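Local coordinates for protein alpha-L-arabinosidase (Xanthomonas axonopodis pv. citri, PDB 6D25) that probably removes L-arabinofuranose side groups from arabinoxylans as a GH51 arabinofuranosidase, including from internal di-substituted units, at residues 94-99 and 165-170; 138-143 and 150-155. All blocks are in the same frame, centred on the assembly; numbering follows the deposited sequence.

How the contacts relate
Both contacts are buried and belong to the same sector of the (β/α)8 barrel. Strands 93-96 and 149-154 are parallel neighbours in the sheet, and the probable backbone bond from A153 N to W96 O joins contact 2 to contact 1. Contact 2 packs helix 136-146 on strand 149-154, close to the turn that connects them. Contact 1 is longer in range: the end of strand 93-96 meets helix 161-172, which follows strand 149-154 in the chain. Contact 2 is nested within the chain loop that contact 1 closes. Their chemistry differs. Contact 1 is a small meeting of two indoles and a proline, whereas contact 2 gathers aliphatic, sulfur and aromatic groups over a larger area.

Contact 1 (94-99 and 165-170); sequences IRWPGG and AQWAEY
The W96 indole brings its CZ3 corner against the benzo edge of W167, with W96 CZ3 3.7 Å from W167 CZ2 and 4.0 Å from W167 CH2. This joins the second strand of the (β/α)8 barrel to helix 161-172, which follows the third strand. The indoles are not stacked on each other. W167 presents its edge, and W96 CZ3 lies near the plane of that ring. The W167 CG atom is anti to the backbone N (chi1 -162°), which carries the indole off the helix toward the strand end. The contact is apolar and small, about 90 Å² in all. The two indole nitrogens bond elsewhere: W96 NE1 to H55 and W167 NE1 to T136. These bonds help fix how each ring is turned. W107 stacks on W167, and I152 of strand 149-154 touches both tryptophans. On another side of the helix, Q166 packs on R120 of a neighbouring subunit. P97 follows W96 through a cis peptide bond. The bend folds the proline back over its neighbour, and P97 CB sits 3.5 Å above one face of the W96 ring, toward its rim. The same proline also meets W167 more loosely, with P97 CD 4.3 Å from W167 CH2.

Contact 2 (138-143 and 150-155); sequences EFMDFT and AYIAGN
A150 CB meets the sulfur end of M140, with M140 SD and M140 CE each 3.6 Å from A150 CB. M140 CG is anti to its carbonyl carbon, and the chain then bends at both chi2 and chi3. This hooked shape brings SD and CE up to A150 CB. The same sulfur touches a second residue, with I152 CD1 3.9 Å from M140 SD. The two side chains cross at about a right angle. I152 CD1 also reaches F139, at 3.9 Å from F139 CE2, so one methyl meets both the sulfur and the ring. The F139 and I152 side chains run past each other in opposite directions. A150 CB lies 4.0 Å from F139 CE2 as well. T143 CG2 adds a looser contact with A150, close to the turn into the strand. All five residues are buried.

Helix 136-146 is the connection of a β-α-β crossover between the parallel strands 93-96 and 149-154 of the (β/α)8 barrel. The axes of helix 138-143 and strand 150-154 are nearly antiparallel, at 157°, and 9.6 Å apart at their closest.

T143 also braces the first shell from within the helix: its CG2 rests 3.5 Å above one face of the F139 ring, toward its rim. The T143 hydroxyl turns back along the helix, and OG1 donates to M140 O at 2.6 Å. The donor is tilted 20° from the carbonyl plane. This bond holds the T143 rotation that points CG2 at the ring. F139 also stacks with W96 of the neighbouring strand, while W192 packs on M140. Beyond I152 lie W167 and M171 of helix 161-172.

Contact 1 (94-99 and 165-170)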
ATOM      1  N   ILE A  94      17.598   9.271 -21.449  1.00 14.83           N
ATOM      2  CA  ILE A  94      16.943  10.339 -20.709  1.00 15.36           C
ATOM      3  C   ILE A  94      15.979   9.707 -19.707  1.00 15.23           C
ATOM      4  O   ILE A  94      15.108   8.902 -20.108  1.00 14.91           O
ATOM      5  CB  ILE A  94      16.168  11.296 -21.632  1.00 15.64           C
ATOM      6  CG1 ILE A  94      17.061  11.912 -22.709  1.00 15.88           C
ATOM      7  CG2 ILE A  94      15.474  12.370 -20.782  1.00 15.49           C
ATOM      8  CD1 ILE A  94      16.292  12.719 -23.755  1.00 16.31           C
ATOM      9  N   ARG A  95      16.105  10.118 -18.454  1.00 15.34           N
ATOM     10  CA  ARG A  95      15.156   9.736 -17.396  1.00 16.10           C
ATOM     11  C   ARG A  95      13.990  10.726 -17.374  1.00 15.09           C
ATOM     12  O   ARG A  95      14.209  11.943 -17.391  1.00 15.61           O
ATOM     13  CB  ARG A  95      15.826   9.698 -16.019  1.00 18.66           C
ATOM     14  CG  ARG A  95      14.828   9.252 -14.959  1.00 21.24           C
ATOM     15  CD  ARG A  95      15.229   8.804 -13.556  1.00 26.20           C
ATOM     16  NE  ARG A  95      15.860   9.808 -12.808  1.00 28.60           N
ATOM     17  CZ  ARG A  95      15.683  10.093 -11.511  1.00 33.32           C
ATOM     18  NH1 ARG A  95      14.738   9.549 -10.724  1.00 36.36           N
ATOM     19  NH2 ARG A  95      16.489  11.012 -11.025  1.00 28.25           N
ATOM     20  N   TRP A  96      12.774  10.205 -17.362  1.00 14.05           N
ATOM     21  CA  TRP A  96      11.552  10.977 -17.428  1.00 13.74           C
ATOM     22  C   TRP A  96      10.426  10.179 -16.773  1.00 13.51           C
ATOM     23  O   TRP A  96      10.442   8.954 -16.896  1.00 12.81           O
ATOM     24  CB  TRP A  96      11.252  11.301 -18.904  1.00 14.47           C
ATOM     25  CG  TRP A  96       9.906  11.875 -19.195  1.00 14.54           C
ATOM     26  CD1 TRP A  96       9.596  13.203 -19.288  1.00 15.45           C
ATOM     27  CD2 TRP A  96       8.692  11.169 -19.492  1.00 15.09           C
ATOM     28  NE1 TRP A  96       8.274  13.358 -19.607  1.00 15.32           N
ATOM     29  CE2 TRP A  96       7.695  12.140 -19.728  1.00 14.66           C
ATOM     30  CE3 TRP A  96       8.335   9.823 -19.561  1.00 14.95           C
ATOM     31  CZ2 TRP A  96       6.377  11.806 -20.010  1.00 15.51           C
ATOM     32  CZ3 TRP A  96       7.031   9.481 -19.873  1.00 15.16           C
ATOM     33  CH2 TRP A  96       6.058  10.461 -20.060  1.00 15.23           C
ATOM     34  N   PRO A  97       9.440  10.794 -16.107  1.00 13.98           N
ATOM     35  CA  PRO A  97       9.221  12.241 -15.971  1.00 14.18           C
ATOM     36  C   PRO A  97       9.633  12.848 -14.621  1.00 14.81           C
ATOM     37  O   PRO A  97       9.256  13.983 -14.291  1.00 14.95           O
ATOM     38  CB  PRO A  97       7.702  12.341 -16.132  1.00 14.43           C
ATOM     39  CG  PRO A  97       7.202  11.103 -15.422  1.00 14.31           C
ATOM     40  CD  PRO A  97       8.229  10.061 -15.788  1.00 14.25           C
ATOM     41  N   GLY A  98      10.448  12.150 -13.844  1.00 15.14           N
ATOM     42  CA  GLY A  98      10.974  12.686 -12.610  1.00 14.94           C
ATOM     43  C   GLY A  98      11.935  11.708 -11.970  1.00 15.23           C
ATOM     44  O   GLY A  98      12.260  10.720 -12.607  1.00 15.92           O
ATOM     45  N   GLY A  99      12.453  11.992 -10.763  1.00 14.92           N
ATOM     46  CA  GLY A  99      12.145  13.197 -10.020  1.00 15.61           C
ATOM     47  C   GLY A  99      10.907  13.054  -9.163  1.00 17.20           C
ATOM     48  O   GLY A  99      10.120  12.110  -9.327  1.00 16.59           O
ATOM     49  N   ALA A 165       2.351  -1.514 -13.914  1.00 17.70           N
ATOM     50  CA  ALA A 165       2.213  -2.740 -14.654  1.00 18.46           C
ATOM     51  C   ALA A 165       1.533  -2.472 -16.013  1.00 18.74           C
ATOM     52  O   ALA A 165       1.981  -2.948 -17.079  1.00 18.94           O
ATOM     53  CB  ALA A 165       1.422  -3.767 -13.874  1.00 18.71           C
ATOM     54  N   GLN A 166       0.475  -1.713 -15.961  1.00 18.24           N
ATOM     55  CA  GLN A 166      -0.282  -1.396 -17.202  1.00 19.27           C
ATOM     56  C   GLN A 166       0.545  -0.470 -18.099  1.00 18.22           C
ATOM     57  O   GLN A 166       0.491  -0.580 -19.291  1.00 18.54           O
ATOM     58  CB  GLN A 166      -1.644  -0.801 -16.853  1.00 20.04           C
ATOM     59  CG  GLN A 166      -2.571  -1.868 -16.248  1.00 22.92           C
ATOM     60  CD  GLN A 166      -4.017  -1.461 -16.214  1.00 25.86           C
ATOM     61  OE1 GLN A 166      -4.302  -0.279 -16.115  1.00 30.32           O
ATOM     62  NE2 GLN A 166      -4.912  -2.438 -16.294  1.00 29.08           N
ATOM     63  N   TRP A 167       1.300   0.431 -17.508  1.00 17.22           N
ATOM     64  CA  TRP A 167       2.098   1.365 -18.304  1.00 16.32           C
ATOM     65  C   TRP A 167       3.146   0.609 -19.125  1.00 16.25           C
ATOM     66  O   TRP A 167       3.321   0.897 -20.301  1.00 15.64           O
ATOM     67  CB  TRP A 167       2.796   2.390 -17.409  1.00 15.55           C
ATOM     68  CG  TRP A 167       3.284   3.614 -18.101  1.00 14.76           C
ATOM     69  CD1 TRP A 167       2.962   4.034 -19.355  1.00 14.86           C
ATOM     70  CD2 TRP A 167       4.134   4.627 -17.550  1.00 14.55           C
ATOM     71  NE1 TRP A 167       3.541   5.246 -19.604  1.00 14.70           N
ATOM     72  CE2 TRP A 167       4.255   5.642 -18.524  1.00 14.10           C
ATOM     73  CE3 TRP A 167       4.791   4.789 -16.331  1.00 14.09           C
ATOM     74  CZ2 TRP A 167       5.008   6.783 -18.316  1.00 14.02           C
ATOM     75  CZ3 TRP A 167       5.525   5.938 -16.116  1.00 13.95           C
ATOM     76  CH2 TRP A 167       5.602   6.926 -17.087  1.00 13.76           C
ATOM     77  N   ALA A 168       3.838  -0.325 -18.479  1.00 16.30           N
ATOM     78  CA  ALA A 168       4.830  -1.127 -19.150  1.00 17.61           C
ATOM     79  C   ALA A 168       4.192  -1.927 -20.302  1.00 17.74           C
ATOM     80  O   ALA A 168       4.791  -2.007 -21.386  1.00 18.65           O
ATOM     81  CB  ALA A 168       5.483  -2.078 -18.176  1.00 18.42           C
ATOM     82  N   GLU A 169       3.013  -2.495 -20.080  1.00 17.09           N
ATOM     83  CA  GLU A 169       2.337  -3.246 -21.133  1.00 18.68           C
ATOM     84  C   GLU A 169       1.965  -2.307 -22.295  1.00 17.88           C
ATOM     85  O   GLU A 169       2.198  -2.631 -23.480  1.00 18.21           O
ATOM     86  CB  GLU A 169       1.080  -3.966 -20.616  1.00 19.61           C
ATOM     87  CG  GLU A 169       0.286  -4.720 -21.693  1.00 21.93           C
ATOM     88  CD  GLU A 169      -0.988  -5.396 -21.211  1.00 24.24           C
ATOM     89  OE1 GLU A 169      -0.986  -5.811 -20.015  1.00 25.62           O
ATOM     90  OE2 GLU A 169      -2.041  -5.489 -22.014  1.00 25.83           O
ATOM     91  N   TYR A 170       1.380  -1.154 -21.961  1.00 17.07           N
ATOM     92  CA  TYR A 170       0.988  -0.184 -22.966  1.00 16.41           C
ATOM     93  C   TYR A 170       2.165   0.124 -23.895  1.00 16.04           C
ATOM     94  O   TYR A 170       2.023   0.163 -25.114  1.00 15.86           O
ATOM     95  CB  TYR A 170       0.525   1.094 -22.285  1.00 15.97           C
ATOM     96  CG  TYR A 170       0.048   2.185 -23.213  1.00 15.79           C
ATOM     97  CD1 TYR A 170       0.930   3.124 -23.704  1.00 15.90           C
ATOM     98  CD2 TYR A 170      -1.279   2.273 -23.587  1.00 15.98           C
ATOM     99  CE1 TYR A 170       0.503   4.150 -24.533  1.00 16.66           C
ATOM    100  CE2 TYR A 170      -1.725   3.287 -24.411  1.00 16.64           C
ATOM    101  CZ  TYR A 170      -0.841   4.245 -24.879  1.00 16.47           C
ATOM    102  OH  TYR A 170      -1.291   5.255 -25.692  1.00 17.21           O
TER

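Contact 2 (138-143 and 150-155)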
ATOM      1  N   GLU A 138       4.727  11.439 -26.634  1.00 14.37           N
ATOM      2  CA  GLU A 138       5.576  12.533 -27.030  1.00 14.79           C
ATOM      3  C   GLU A 138       6.991  12.274 -26.511  1.00 15.04           C
ATOM      4  O   GLU A 138       7.966  12.506 -27.247  1.00 15.21           O
ATOM      5  CB  GLU A 138       4.994  13.868 -26.525  1.00 14.67           C
ATOM      6  CG  GLU A 138       3.670  14.221 -27.182  1.00 15.16           C
ATOM      7  CD  GLU A 138       2.429  13.478 -26.695  1.00 14.99           C
ATOM      8  OE1 GLU A 138       2.453  12.896 -25.574  1.00 13.99           O
ATOM      9  OE2 GLU A 138       1.445  13.498 -27.432  1.00 14.92           O
ATOM     10  N   PHE A 139       7.117  11.789 -25.254  1.00 14.82           N
ATOM     11  CA  PHE A 139       8.448  11.486 -24.744  1.00 14.53           C
ATOM     12  C   PHE A 139       9.077  10.313 -25.525  1.00 15.26           C
ATOM     13  O   PHE A 139      10.270  10.390 -25.955  1.00 14.32           O
ATOM     14  CB  PHE A 139       8.440  11.175 -23.252  1.00 14.15           C
ATOM     15  CG  PHE A 139       9.774  10.714 -22.757  1.00 13.82           C
ATOM     16  CD1 PHE A 139      10.843  11.600 -22.669  1.00 14.18           C
ATOM     17  CD2 PHE A 139      10.007   9.385 -22.469  1.00 13.92           C
ATOM     18  CE1 PHE A 139      12.091  11.173 -22.255  1.00 13.61           C
ATOM     19  CE2 PHE A 139      11.265   8.964 -22.044  1.00 13.58           C
ATOM     20  CZ  PHE A 139      12.295   9.869 -21.945  1.00 13.72           C
ATOM     21  N   MET A 140       8.335   9.230 -25.704  1.00 15.39           N
ATOM     22  CA  MET A 140       8.964   8.055 -26.298  1.00 16.12           C
ATOM     23  C   MET A 140       9.361   8.327 -27.753  1.00 16.18           C
ATOM     24  O   MET A 140      10.451   7.887 -28.199  1.00 16.21           O
ATOM     25  CB  MET A 140       8.057   6.823 -26.195  1.00 16.26           C
ATOM     26  CG  MET A 140       7.854   6.354 -24.778  1.00 16.82           C
ATOM     27  SD  MET A 140       9.404   5.964 -23.893  1.00 17.19           S
ATOM     28  CE  MET A 140       9.827   4.462 -24.761  1.00 17.37           C
ATOM     29  N   ASP A 141       8.535   9.037 -28.500  1.00 16.93           N
ATOM     30  CA  ASP A 141       8.876   9.367 -29.882  1.00 17.62           C
ATOM     31  C   ASP A 141      10.040  10.371 -29.902  1.00 17.42           C
ATOM     32  O   ASP A 141      10.841  10.359 -30.837  1.00 17.16           O
ATOM     33  CB  ASP A 141       7.658   9.882 -30.653  1.00 18.93           C
ATOM     34  CG  ASP A 141       6.612   8.817 -30.948  1.00 20.51           C
ATOM     35  OD1 ASP A 141       6.949   7.601 -30.903  1.00 19.65           O
ATOM     36  OD2 ASP A 141       5.458   9.221 -31.190  1.00 21.54           O
ATOM     37  N   PHE A 142      10.162  11.201 -28.902  1.00 16.99           N
ATOM     38  CA  PHE A 142      11.341  12.101 -28.771  1.00 17.14           C
ATOM     39  C   PHE A 142      12.618  11.265 -28.586  1.00 16.99           C
ATOM     40  O   PHE A 142      13.639  11.568 -29.251  1.00 16.78           O
ATOM     41  CB  PHE A 142      11.147  13.061 -27.598  1.00 17.53           C
ATOM     42  CG  PHE A 142      12.279  14.019 -27.331  1.00 17.42           C
ATOM     43  CD1 PHE A 142      12.524  15.055 -28.205  1.00 17.66           C
ATOM     44  CD2 PHE A 142      13.061  13.905 -26.191  1.00 17.60           C
ATOM     45  CE1 PHE A 142      13.517  15.982 -27.946  1.00 17.71           C
ATOM     46  CE2 PHE A 142      14.041  14.863 -25.917  1.00 17.82           C
ATOM     47  CZ  PHE A 142      14.284  15.870 -26.809  1.00 17.11           C
ATOM     48  N   THR A 143      12.570  10.231 -27.752  1.00 16.72           N
ATOM     49  CA  THR A 143      13.762   9.384 -27.587  1.00 17.52           C
ATOM     50  C   THR A 143      14.151   8.758 -28.928  1.00 18.07           C
ATOM     51  O   THR A 143      15.352   8.707 -29.238  1.00 17.92           O
ATOM     52  CB  THR A 143      13.628   8.311 -26.494  1.00 17.17           C
ATOM     53  OG1 THR A 143      12.633   7.343 -26.856  1.00 17.28           O
ATOM     54  CG2 THR A 143      13.316   8.937 -25.143  1.00 17.77           C
ATOM     55  N   ALA A 150      15.121   5.286 -23.468  1.00 16.24           N
ATOM     56  CA  ALA A 150      14.174   5.777 -22.476  1.00 15.99           C
ATOM     57  C   ALA A 150      14.494   5.136 -21.120  1.00 15.57           C
ATOM     58  O   ALA A 150      14.619   3.904 -21.018  1.00 15.83           O
ATOM     59  CB  ALA A 150      12.770   5.401 -22.897  1.00 16.30           C
ATOM     60  N   TYR A 151      14.604   5.961 -20.085  1.00 15.11           N
ATOM     61  CA  TYR A 151      14.658   5.546 -18.724  1.00 15.19           C
ATOM     62  C   TYR A 151      13.380   6.077 -18.051  1.00 15.23           C
ATOM     63  O   TYR A 151      13.281   7.264 -17.738  1.00 15.06           O
ATOM     64  CB  TYR A 151      15.969   6.050 -18.122  1.00 15.86           C
ATOM     65  CG  TYR A 151      16.190   5.825 -16.641  1.00 16.57           C
ATOM     66  CD1 TYR A 151      15.302   5.134 -15.843  1.00 16.72           C
ATOM     67  CD2 TYR A 151      17.361   6.293 -16.062  1.00 17.69           C
ATOM     68  CE1 TYR A 151      15.566   4.948 -14.496  1.00 17.83           C
ATOM     69  CE2 TYR A 151      17.635   6.105 -14.710  1.00 18.22           C
ATOM     70  CZ  TYR A 151      16.735   5.432 -13.920  1.00 18.66           C
ATOM     71  OH  TYR A 151      16.985   5.274 -12.591  1.00 19.72           O
ATOM     72  N   ILE A 152      12.384   5.219 -17.881  1.00 15.33           N
ATOM     73  CA  ILE A 152      11.068   5.631 -17.415  1.00 15.51           C
ATOM     74  C   ILE A 152      11.048   5.566 -15.897  1.00 15.50           C
ATOM     75  O   ILE A 152      11.416   4.544 -15.350  1.00 15.75           O
ATOM     76  CB  ILE A 152       9.972   4.723 -18.009  1.00 16.20           C
ATOM     77  CG1 ILE A 152       9.895   4.859 -19.524  1.00 16.70           C
ATOM     78  CG2 ILE A 152       8.610   4.987 -17.340  1.00 16.56           C
ATOM     79  CD1 ILE A 152       9.443   6.220 -19.983  1.00 16.70           C
ATOM     80  N   ALA A 153      10.559   6.615 -15.249  1.00 15.39           N
ATOM     81  CA  ALA A 153      10.412   6.686 -13.782  1.00 15.75           C
ATOM     82  C   ALA A 153       8.956   6.402 -13.423  1.00 15.42           C
ATOM     83  O   ALA A 153       8.070   7.194 -13.747  1.00 15.60           O
ATOM     84  CB  ALA A 153      10.858   8.020 -13.257  1.00 16.08           C
ATOM     85  N   GLY A 154       8.727   5.252 -12.784  1.00 15.78           N
ATOM     86  CA  GLY A 154       7.364   4.818 -12.430  1.00 16.06           C
ATOM     87  C   GLY A 154       6.914   5.294 -11.052  1.00 16.65           C
ATOM     88  O   GLY A 154       7.725   5.597 -10.136  1.00 17.06           O
ATOM     89  N   ASN A 155       5.600   5.393 -10.898  1.00 16.44           N
ATOM     90  CA  ASN A 155       4.934   5.892  -9.697  1.00 17.06           C
ATOM     91  C   ASN A 155       4.694   4.719  -8.732  1.00 17.70           C
ATOM     92  O   ASN A 155       3.860   3.831  -8.982  1.00 17.48           O
ATOM     93  CB  ASN A 155       3.606   6.563 -10.064  1.00 17.32           C
ATOM     94  CG  ASN A 155       2.861   7.163  -8.879  1.00 17.98           C
ATOM     95  OD1 ASN A 155       3.087   6.762  -7.745  1.00 18.83           O
ATOM     96  ND2 ASN A 155       1.943   8.097  -9.117  1.00 17.45           N
TER